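Local coordinates for outer surface protein (Bacillus cereus ATCC 14579, PDB 1X7F) that is experimentally uncharacterised but probably acts as a 6-phospho-N-acetylmuramidase, a glycosidase that cleaves phosphorylated muramic acid sugars derived from the cell wall, at residues 79-82 and 83-87; 124-128 and 129-133; 264-267 and 268-271. All blocks are in the same frame, centred on the assembly; numbering follows the deposited sequence.

Contact 1 of 3, residues 79-82 and 83-87; sequences IINH and AKDNN
Ile79 to Asp85 form the last turns of helix 74-85, where Ala83 N, Lys84 N and Asp85 N donate in the alpha-helical i to i+4 pattern to Ile79 O, Ile80 O and Asn81 O. The next bond, Asn86 N to His82 O, is weak at 3.2 Å, and its N-H...O angle of 132° marks where the helix gives way. A Schellman motif ends it: Asn87, with positive phi, is the C-prime residue, its N lying 3.3 Å from Lys84 O in a weak bond, while the following residue reaches back to Ala83 O. This helix joins the adjacent parallel strands 55-62 and 89-94, a beta-alpha-beta crossover consistent with a TIM-barrel fold. Its inner face packs Ile80 and Ala83 on Val90, and Ile79 and His82 reach helix 40-51.

On the exposed side Lys84 runs alongside Asn81, both pointing the same way. With CG between the backbone N and the carbonyl carbon, Lys84 CG comes within 3.1 Å of Asn81 O. Lys84 CD lies 3.4 Å from Asn81 OD1, so methylene groups of the lysine rest against the backbone and amide oxygens of Asn81; Lys84 NZ is 3.7 Å from Asn81 OD1.

At the helix end, His82 O is gripped twice, by the weak backbone bond and by Asn86 ND2 at 3.1 Å. The second is much straighter (159°), and the oxygen lies near the Asn86 amide plane, so the side chain serves a carbonyl that the ending helix holds only loosely. Asn86 ND2 lies over one face of the His82 ring, displaced toward the rim, with the amide and ring planes 57° apart; it stands 3.7 Å from His82 CE1.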
loop_
_atom_site.group_PDB
_atom_site.type_symbol
_atom_site.label_atom_id
_atom_site.label_comp_id
_atom_site.label_asym_id
_atom_site.label_seq_id
_atom_site.Cartn_x
_atom_site.Cartn_y
_atom_site.Cartn_z
ATOM N N ILE A 79 -24.491 10.273 4.873
ATOM C CA ILE A 79 -23.374 9.462 4.409
ATOM C C ILE A 79 -22.298 9.332 5.491
ATOM O O ILE A 79 -21.863 8.218 5.791
ATOM C CB ILE A 79 -22.780 10.024 3.083
ATOM C CG1 ILE A 79 -23.798 9.917 1.943
ATOM C CG2 ILE A 79 -21.525 9.268 2.704
ATOM C CD1 ILE A 79 -23.518 10.834 0.767
ATOM N N ILE A 80 -21.895 10.462 6.080
ATOM C CA ILE A 80 -20.844 10.485 7.111
ATOM C C ILE A 80 -21.263 9.739 8.386
ATOM O O ILE A 80 -20.435 9.080 9.030
ATOM C CB ILE A 80 -20.384 11.939 7.425
ATOM C CG1 ILE A 80 -19.572 12.506 6.256
ATOM C CG2 ILE A 80 -19.547 11.982 8.696
ATOM C CD1 ILE A 80 -19.333 14.012 6.309
ATOM N N ASN A 81 -22.545 9.833 8.727
ATOM C CA ASN A 81 -23.093 9.116 9.880
ATOM C C ASN A 81 -23.064 7.604 9.648
ATOM O O ASN A 81 -22.748 6.827 10.551
ATOM C CB ASN A 81 -24.522 9.575 10.171
ATOM C CG ASN A 81 -24.745 9.906 11.630
ATOM O OD1 ASN A 81 -24.504 9.086 12.523
ATOM N ND2 ASN A 81 -25.234 11.117 11.883
ATOM N N HIS A 82 -23.401 7.203 8.427
ATOM C CA HIS A 82 -23.331 5.809 8.037
ATOM C C HIS A 82 -21.878 5.332 8.130
ATOM O O HIS A 82 -21.615 4.239 8.631
ATOM C CB HIS A 82 -23.889 5.630 6.629
ATOM C CG HIS A 82 -24.074 4.202 6.231
ATOM N ND1 HIS A 82 -23.209 3.550 5.375
ATOM C CD2 HIS A 82 -25.021 3.297 6.576
ATOM C CE1 HIS A 82 -23.618 2.306 5.209
ATOM N NE2 HIS A 82 -24.718 2.128 5.924
ATOM N N ALA A 83 -20.947 6.178 7.686
ATOM C CA ALA A 83 -19.512 5.927 7.816
ATOM C C ALA A 83 -19.063 5.754 9.268
ATOM O O ALA A 83 -18.312 4.829 9.576
ATOM C CB ALA A 83 -18.726 7.029 7.155
ATOM N N LYS A 84 -19.515 6.645 10.147
ATOM C CA LYS A 84 -19.156 6.590 11.568
ATOM C C LYS A 84 -19.778 5.391 12.311
ATOM O O LYS A 84 -19.206 4.904 13.284
ATOM C CB LYS A 84 -19.471 7.923 12.276
ATOM C CG LYS A 84 -20.908 8.097 12.733
ATOM C CD LYS A 84 -21.180 9.505 13.291
ATOM C CE LYS A 84 -21.091 9.563 14.817
ATOM N NZ LYS A 84 -22.275 8.941 15.462
ATOM N N ASP A 85 -20.941 4.928 11.845
ATOM C CA ASP A 85 -21.579 3.719 12.376
ATOM C C ASP A 85 -20.779 2.475 11.980
ATOM O O ASP A 85 -20.842 1.441 12.658
ATOM C CB ASP A 85 -23.012 3.576 11.859
ATOM C CG ASP A 85 -23.951 4.624 12.417
ATOM O OD1 ASP A 85 -23.777 5.056 13.582
ATOM O OD2 ASP A 85 -24.908 5.075 11.753
ATOM N N ASN A 86 -20.042 2.584 10.875
ATOM C CA ASN A 86 -19.181 1.510 10.397
ATOM C C ASN A 86 -17.713 1.756 10.732
ATOM O O ASN A 86 -16.818 1.280 10.028
ATOM C CB ASN A 86 -19.393 1.276 8.897
ATOM C CG ASN A 86 -20.667 0.493 8.610
ATOM O OD1 ASN A 86 -20.709 -0.736 8.759
ATOM N ND2 ASN A 86 -21.715 1.199 8.202
ATOM N N ASN A 87 -17.490 2.506 11.812
ATOM C CA ASN A 87 -16.159 2.774 12.374
ATOM C C ASN A 87 -15.102 3.254 11.360
ATOM O O ASN A 87 -13.943 2.819 11.372
ATOM C CB ASN A 87 -15.677 1.569 13.202
ATOM C CG ASN A 87 -16.730 1.084 14.203
ATOM O OD1 ASN A 87 -17.277 -0.011 14.062
ATOM N ND2 ASN A 87 -17.036 1.912 15.200
#

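Contact 2 of 3, residues 124-128 and 129-133; sequences VGFDG and LTEAK
Asp127 and Thr130 meet side chain to side chain at the start of helix 129-134. Asp127 OD2 accepts from Thr130 N at 3.1 Å and from Thr130 OG1 at 3.0 Å, the two donors reaching it from opposite faces of the carboxylate plane, both on the syn side. This double grip fixes the rotation of the aspartate and satisfies an N-H of the first helical turn. The other oxygen, Asp127 OD1, rests against Leu129 CB.

Glu131 folds back on the preceding loop through a bend at chi2 (87°), which lets each carboxylate oxygen meet a backbone N-H. Glu131 OE2 takes Phe126 N in a nearly straight bond of 2.8 Å, and Glu131 OE1 a weak one from Gly128 N at 3.2 Å. Gly128 is the N-cap, so the latter is the backbone half of a capping box, whose reciprocal side-chain bond a glycine cannot supply. Ala132 N to Gly128 O begins the regular helical bonding. Two carboxylates sit near this helix start, with 4.5 Å between Asp127 OD2 and Glu131 OE1; the N-H groups and helix dipole probably ease that repulsion.

The Phe126 ring lies beside Glu131, OE1 at its edge, 3.4 Å from Phe126 CD1; Thr130 CG2 covers one face and Val124 O the other, both toward the rim.

Farther out, Tyr153 OH, from helix 153-157, also bonds Glu131 OE2, and Asn156 ND2 of that helix holds Asp127 O. Leu129 and Ala132 pack on His160, so the loop following strand 119-122 and its short helix are tied to the next helix and the loop after it.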
loop_
_atom_site.group_PDB
_atom_site.type_symbol
_atom_site.label_atom_id
_atom_site.label_comp_id
_atom_site.label_asym_id
_atom_site.label_seq_id
_atom_site.Cartn_x
_atom_site.Cartn_y
_atom_site.Cartn_z
ATOM N N VAL A 124 -3.499 22.583 -0.514
ATOM C CA VAL A 124 -2.494 23.625 -0.665
ATOM C C VAL A 124 -2.223 24.204 0.728
ATOM O O VAL A 124 -3.132 24.300 1.560
ATOM C CB VAL A 124 -2.942 24.713 -1.696
ATOM C CG1 VAL A 124 -2.019 25.929 -1.679
ATOM C CG2 VAL A 124 -3.004 24.122 -3.102
ATOM N N GLY A 125 -0.966 24.558 0.975
ATOM C CA GLY A 125 -0.547 25.085 2.265
ATOM C C GLY A 125 -0.610 26.596 2.387
ATOM O O GLY A 125 -1.027 27.304 1.462
ATOM N N PHE A 126 -0.196 27.083 3.553
ATOM C CA PHE A 126 -0.151 28.511 3.839
ATOM C C PHE A 126 1.268 28.855 4.296
ATOM O O PHE A 126 2.239 28.307 3.760
ATOM C CB PHE A 126 -1.208 28.891 4.895
ATOM C CG PHE A 126 -2.562 28.264 4.653
ATOM C CD1 PHE A 126 -2.896 27.044 5.239
ATOM C CD2 PHE A 126 -3.498 28.887 3.830
ATOM C CE1 PHE A 126 -4.140 26.453 5.013
ATOM C CE2 PHE A 126 -4.747 28.301 3.596
ATOM C CZ PHE A 126 -5.064 27.081 4.190
ATOM N N ASP A 127 1.387 29.736 5.289
ATOM C CA ASP A 127 2.688 30.195 5.780
ATOM C C ASP A 127 3.260 29.305 6.888
ATOM O O ASP A 127 4.288 29.638 7.487
ATOM C CB ASP A 127 2.583 31.643 6.271
ATOM C CG ASP A 127 1.637 31.798 7.454
ATOM O OD1 ASP A 127 1.815 32.761 8.236
ATOM O OD2 ASP A 127 0.690 31.012 7.685
ATOM N N GLY A 128 2.592 28.185 7.159
ATOM C CA GLY A 128 2.981 27.291 8.247
ATOM C C GLY A 128 2.354 27.664 9.581
ATOM O O GLY A 128 1.994 26.788 10.369
ATOM N N LEU A 129 2.237 28.966 9.835
ATOM C CA LEU A 129 1.610 29.476 11.049
ATOM C C LEU A 129 0.115 29.150 11.098
ATOM O O LEU A 129 -0.398 28.754 12.147
ATOM C CB LEU A 129 1.845 30.989 11.181
ATOM C CG LEU A 129 1.368 31.735 12.432
ATOM C CD1 LEU A 129 2.033 31.213 13.707
ATOM C CD2 LEU A 129 1.621 33.228 12.276
ATOM N N THR A 130 -0.571 29.313 9.963
ATOM C CA THR A 130 -2.007 29.033 9.867
ATOM C C THR A 130 -2.303 27.570 10.198
ATOM O O THR A 130 -3.227 27.281 10.962
ATOM C CB THR A 130 -2.542 29.396 8.460
ATOM O OG1 THR A 130 -2.261 30.772 8.177
ATOM C CG2 THR A 130 -4.064 29.346 8.425
ATOM N N GLU A 131 -1.509 26.666 9.615
ATOM C CA GLU A 131 -1.579 25.228 9.889
ATOM C C GLU A 131 -1.435 24.938 11.383
ATOM O O GLU A 131 -2.252 24.216 11.961
ATOM C CB GLU A 131 -0.492 24.477 9.110
ATOM C CG GLU A 131 -0.767 24.300 7.621
ATOM C CD GLU A 131 -0.295 25.471 6.767
ATOM O OE1 GLU A 131 -0.242 26.616 7.253
ATOM O OE2 GLU A 131 0.021 25.240 5.585
ATOM N N ALA A 132 -0.392 25.516 11.986
ATOM C CA ALA A 132 -0.117 25.391 13.420
ATOM C C ALA A 132 -1.324 25.718 14.299
ATOM O O ALA A 132 -1.645 24.933 15.224
ATOM C CB ALA A 132 1.073 26.266 13.812
ATOM N N LYS A 133 -1.986 26.867 14.005
ATOM C CA LYS A 133 -3.150 27.308 14.779
ATOM C C LYS A 133 -4.368 26.406 14.596
ATOM O O LYS A 133 -5.205 26.282 15.500
ATOM C CB LYS A 133 -3.527 28.756 14.445
ATOM C CG LYS A 133 -2.760 29.796 15.251
ATOM C CD LYS A 133 -1.896 30.677 14.362
ATOM C CE LYS A 133 -2.690 31.893 13.858
ATOM N NZ LYS A 133 -2.112 32.413 12.584
#

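Contact 3 of 3, residues 264-267 and 268-271; sequences NLNR and YMLQ
Asn266 and Gln271 are joined by a backbone-to-side-chain hydrogen bond: Asn266 N donates to Gln271 OE1 at 2.9 Å and 168°. The N-H is straight, but the donor stands well above the amide plane of Gln271, 52° out of it, so the oxygen is approached off its lone pairs. A water 2.7 Å from Gln271 OE1 and 2.9 Å from Asn266 O is placed to bridge the two, though it may not donate to both at once.

The second bond is differently built. Asn266 CG is anti to the backbone N (chi1 -168°), which turns OD1 forward to accept Tyr268 N at 3.0 Å, in the carbonyl plane. This is an Asx turn, in the link where the chain bends from helix 256-264, which follows the parallel sheet's strand last in sequence, to strand 270-276, first in sequence of the mixed sheet.

Among van der Waals contacts, Asn266 CB sits over the face of the Gln271 amide, 3.5 Å from Gln271 CD, and Met269 CE lies 4.0 Å from Asn266 ND2. Arg267 CB sits over one face of the Tyr268 ring in a CH-pi contact, doubtful because the tyrosine has two conformers.

Beyond the segments, the extended Arg267 bonds Gly54 O through NH2, and Arg27 NH1 bonds Arg267 O; Leu265 packs on Trp239, and Gln271 on Thr382 and Val384 of strand 380-384.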
loop_
_atom_site.group_PDB
_atom_site.type_symbol
_atom_site.label_atom_id
_atom_site.label_comp_id
_atom_site.label_asym_id
_atom_site.label_seq_id
_atom_site.Cartn_x
_atom_site.Cartn_y
_atom_site.Cartn_z
ATOM N N ASN A 264 -7.879 -9.029 2.001
ATOM C CA ASN A 264 -7.217 -10.308 2.228
ATOM C C ASN A 264 -5.721 -10.184 2.519
ATOM O O ASN A 264 -5.124 -11.095 3.061
ATOM C CB ASN A 264 -7.457 -11.251 1.045
ATOM C CG ASN A 264 -8.854 -11.861 1.049
ATOM O OD1 ASN A 264 -9.617 -11.713 2.006
ATOM N ND2 ASN A 264 -9.191 -12.556 -0.030
ATOM N N LEU A 265 -5.123 -9.055 2.157
ATOM C CA LEU A 265 -3.683 -8.872 2.289
ATOM C C LEU A 265 -3.213 -8.835 3.744
ATOM O O LEU A 265 -3.914 -8.301 4.609
ATOM C CB LEU A 265 -3.250 -7.578 1.606
ATOM C CG LEU A 265 -3.334 -7.423 0.078
ATOM C CD1 LEU A 265 -2.897 -6.040 -0.340
ATOM C CD2 LEU A 265 -2.483 -8.469 -0.626
ATOM N N ASN A 266 -2.023 -9.391 3.992
ATOM C CA ASN A 266 -1.273 -9.121 5.208
ATOM C C ASN A 266 -0.625 -7.747 5.061
ATOM O O ASN A 266 0.138 -7.501 4.136
ATOM C CB ASN A 266 -0.217 -10.217 5.471
ATOM C CG ASN A 266 0.398 -10.139 6.882
ATOM O OD1 ASN A 266 0.664 -9.059 7.399
ATOM N ND2 ASN A 266 0.658 -11.294 7.479
ATOM N N ARG A 267 -0.945 -6.842 5.974
ATOM C CA ARG A 267 -0.553 -5.439 5.812
ATOM C C ARG A 267 0.836 -5.179 6.347
ATOM O O ARG A 267 1.476 -4.193 5.969
ATOM C CB ARG A 267 -1.532 -4.520 6.540
ATOM C CG ARG A 267 -2.967 -4.700 6.105
ATOM C CD ARG A 267 -3.936 -3.695 6.728
ATOM N NE ARG A 267 -5.315 -4.021 6.389
ATOM C CZ ARG A 267 -6.380 -3.453 6.933
ATOM N NH1 ARG A 267 -6.250 -2.527 7.873
ATOM N NH2 ARG A 267 -7.585 -3.849 6.561
ATOM N N TYR A 268 1.266 -6.103 7.210
ATOM C CA TYR A 268 2.458 -5.990 8.049
ATOM C C TYR A 268 3.557 -6.998 7.668
ATOM O O TYR A 268 4.555 -7.135 8.376
ATOM C CB TYR A 268 2.067 -6.161 9.532
ATOM C CG TYR A 268 0.853 -5.340 9.941
ATOM C CD1 TYR A 268 -0.418 -5.921 10.014
ATOM C CD2 TYR A 268 0.973 -3.980 10.237
ATOM C CE1 TYR A 268 -1.537 -5.168 10.382
ATOM C CE2 TYR A 268 -0.137 -3.221 10.608
ATOM C CZ TYR A 268 -1.391 -3.818 10.679
ATOM O OH TYR A 268 -2.492 -3.063 11.045
ATOM N N MET A 269 3.356 -7.696 6.551
ATOM C CA MET A 269 4.379 -8.529 5.913
ATOM C C MET A 269 4.232 -8.753 4.413
ATOM O O MET A 269 3.142 -8.952 3.905
ATOM C CB MET A 269 4.537 -9.858 6.615
ATOM C CG MET A 269 5.880 -10.487 6.302
ATOM S SD MET A 269 5.820 -12.162 6.799
ATOM C CE MET A 269 4.196 -12.604 6.173
ATOM N N LEU A 270 5.366 -8.748 3.727
ATOM C CA LEU A 270 5.424 -8.978 2.295
ATOM C C LEU A 270 5.006 -10.397 1.910
ATOM O O LEU A 270 5.517 -11.371 2.467
ATOM C CB LEU A 270 6.829 -8.699 1.787
ATOM C CG LEU A 270 7.052 -8.705 0.269
ATOM C CD1 LEU A 270 6.191 -7.648 -0.441
ATOM C CD2 LEU A 270 8.520 -8.452 0.025
ATOM N N GLN A 271 4.064 -10.493 0.969
ATOM C CA GLN A 271 3.564 -11.769 0.460
ATOM C C GLN A 271 3.755 -11.773 -1.051
ATOM O O GLN A 271 3.203 -10.927 -1.754
ATOM C CB GLN A 271 2.084 -11.979 0.787
ATOM C CG GLN A 271 1.693 -11.841 2.252
ATOM C CD GLN A 271 0.189 -11.909 2.454
ATOM O OE1 GLN A 271 -0.546 -10.986 2.057
ATOM N NE2 GLN A 271 -0.279 -12.994 3.083
HETATM O O HOH W 1 0.682 -8.627 1.568
#

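Overall arrangement
The three contacts lie in series along the chain, none touching another. Contacts 1 and 2 belong to the eight-stranded parallel part, with centres 29 Å apart: contact 1 ends a helix just before strand 89-94 begins, whereas contact 2 follows the C-terminal end of strand 119-122. In TIM barrels the C-terminal ends of the strands carry the active site, so if this parallel sheet is such a barrel, contact 2 is probably on the catalytic side and contact 1 on the opposite one. Contact 3 connects the parallel sheet to the mixed sheet. Its nearest atoms are about 10 Å from contact 1 but about 27 Å from contact 2.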